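Local coordinates for protein polyhedrin (Antheraea mylitta cypovirus 4, PDB 5A9C) that probably builds the microcrystalline polyhedra, or occlusion bodies, in which cypovirus particles are embedded and protected outside the insect host, at residues V84-N89 against V146-T151. Residues are numbered along the deposited sequence; the frame is centred on the assembly and turned at random.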
loop_
_atom_site.group_PDB
_atom_site.type_symbol
_atom_site.label_atom_id
_atom_site.label_comp_id
_atom_site.label_asym_id
_atom_site.label_seq_id
_atom_site.Cartn_x
_atom_site.Cartn_y
_atom_site.Cartn_z
ATOM N N VAL A 84 10.259 4.176 18.591
ATOM C CA VAL A 84 10.501 3.899 17.186
ATOM C C VAL A 84 11.948 3.461 17.007
ATOM O O VAL A 84 12.878 4.211 17.308
ATOM C CB VAL A 84 10.188 5.115 16.290
ATOM C CG1 VAL A 84 10.373 4.745 14.824
ATOM C CG2 VAL A 84 8.768 5.595 16.529
ATOM N N SER A 85 12.123 2.233 16.533
ATOM C CA SER A 85 13.439 1.629 16.384
ATOM C C SER A 85 13.840 1.572 14.913
ATOM O O SER A 85 13.169 0.927 14.110
ATOM C CB SER A 85 13.427 0.220 16.979
ATOM O OG SER A 85 14.668 -0.438 16.788
ATOM N N PHE A 86 14.931 2.254 14.566
ATOM C CA PHE A 86 15.441 2.277 13.193
ATOM C C PHE A 86 16.680 1.392 13.089
ATOM O O PHE A 86 17.634 1.574 13.841
ATOM C CB PHE A 86 15.852 3.700 12.796
ATOM C CG PHE A 86 14.710 4.674 12.684
ATOM C CD1 PHE A 86 14.264 5.373 13.794
ATOM C CD2 PHE A 86 14.119 4.929 11.456
ATOM C CE1 PHE A 86 13.225 6.286 13.688
ATOM C CE2 PHE A 86 13.083 5.840 11.340
ATOM C CZ PHE A 86 12.635 6.522 12.458
ATOM N N ASN A 87 16.688 0.451 12.150
ATOM C CA ASN A 87 17.825 -0.457 12.031
ATOM C C ASN A 87 18.226 -0.757 10.590
ATOM O O ASN A 87 17.377 -1.045 9.743
ATOM C CB ASN A 87 17.552 -1.764 12.786
ATOM C CG ASN A 87 17.038 -1.529 14.197
ATOM O OD1 ASN A 87 17.809 -1.498 15.157
ATOM N ND2 ASN A 87 15.730 -1.353 14.325
ATOM N N GLY A 88 19.528 -0.686 10.326
ATOM C CA GLY A 88 20.069 -0.993 9.014
ATOM C C GLY A 88 20.826 0.164 8.392
ATOM O O GLY A 88 21.175 1.138 9.065
ATOM N N ASN A 89 21.077 0.052 7.092
ATOM C CA ASN A 89 21.786 1.076 6.341
ATOM C C ASN A 89 20.872 2.253 6.013
ATOM O O ASN A 89 20.656 2.591 4.847
ATOM C CB ASN A 89 22.361 0.475 5.057
ATOM C CG ASN A 89 23.222 1.452 4.288
ATOM O OD1 ASN A 89 23.791 2.381 4.858
ATOM N ND2 ASN A 89 23.327 1.246 2.979
ATOM N N VAL A 146 0.703 8.240 14.031
ATOM C CA VAL A 146 2.151 8.173 13.883
ATOM C C VAL A 146 2.585 8.003 12.429
ATOM O O VAL A 146 2.047 7.173 11.699
ATOM C CB VAL A 146 2.747 7.025 14.723
ATOM C CG1 VAL A 146 4.242 6.911 14.477
ATOM C CG2 VAL A 146 2.450 7.238 16.206
ATOM N N LYS A 147 3.566 8.800 12.018
ATOM C CA LYS A 147 4.140 8.714 10.683
ATOM C C LYS A 147 5.632 8.459 10.793
ATOM O O LYS A 147 6.318 9.111 11.579
ATOM C CB LYS A 147 3.901 10.012 9.912
ATOM C CG LYS A 147 2.459 10.247 9.510
ATOM C CD LYS A 147 2.239 11.685 9.063
ATOM C CE LYS A 147 3.195 12.092 7.949
ATOM N NZ LYS A 147 3.075 13.548 7.646
ATOM N N VAL A 148 6.132 7.501 10.018
ATOM C CA VAL A 148 7.563 7.211 10.009
ATOM C C VAL A 148 8.091 7.140 8.582
ATOM O O VAL A 148 7.438 6.591 7.693
ATOM C CB VAL A 148 7.886 5.887 10.727
ATOM C CG1 VAL A 148 9.392 5.640 10.742
ATOM C CG2 VAL A 148 7.331 5.899 12.145
ATOM N N LEU A 149 9.271 7.711 8.370
ATOM C CA LEU A 149 9.972 7.594 7.098
ATOM C C LEU A 149 11.397 7.102 7.314
ATOM O O LEU A 149 12.144 7.662 8.114
ATOM C CB LEU A 149 10.009 8.935 6.367
ATOM C CG LEU A 149 10.913 8.962 5.130
ATOM C CD1 LEU A 149 10.391 8.021 4.058
ATOM C CD2 LEU A 149 11.045 10.371 4.580
ATOM N N ALA A 150 11.771 6.052 6.594
ATOM C CA ALA A 150 13.143 5.559 6.624
ATOM C C ALA A 150 13.571 5.163 5.218
ATOM O O ALA A 150 12.843 4.466 4.513
ATOM C CB ALA A 150 13.270 4.386 7.578
ATOM N N THR A 151 14.749 5.621 4.806
ATOM C CA THR A 151 15.243 5.334 3.466
ATOM C C THR A 151 16.667 4.798 3.496
ATOM O O THR A 151 17.460 5.161 4.366
ATOM C CB THR A 151 15.191 6.582 2.560
ATOM O OG1 THR A 151 15.890 7.662 3.193
ATOM C CG2 THR A 151 13.749 7.001 2.308
#
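Phe86 reaches across to Val148 and Ala150, and apolar packing accounts for most of this interface. Its ring touches Val148 through CE2, 3.7 Å from CG1, and that methyl meets the ring obliquely. Ala150 lies at the ring edge instead, near the ring plane, with CB 4.0 Å from CD2 of Phe86. With Phe86 CG anti to the carbonyl carbon, this torsion (chi1 -67°) turns the CD2/CE2 side of the ring to Val148 and Ala150. Two residues earlier, Val84 CG1 meets Val148 CG2 at 4.2 Å, a looser methyl-to-methyl contact.

The polar approach is slight: the carbonyl O of Leu149 also lies at the edge of the Phe86 ring, 3.8 Å from CE2. No hydrogen bonds link the segments, and the axes run nearly parallel (9°) at 9.1 Å, a spacing that fits face-to-face sheet packing rather than pairing of neighbouring strands.

On the other face of strand 81-87, Asn87 ND2 donates a nearly straight hydrogen bond of 2.8 Å to Ser85 OG, with the acceptor close to the amide plane. Asn87 OD1 accepts from Ala198 N, while ND2 also bonds to Arg39 O, which together fix the rotation of the amide.

Val40 and Val97 extend the apolar layer around Phe86. Strand 81-87 belongs to the large antiparallel sheet and strand 145-151 is the middle strand of the three-stranded one, so the contact forms part of the buried core of the beta sandwich in this polyhedrin construct, from which the base domain has been deleted.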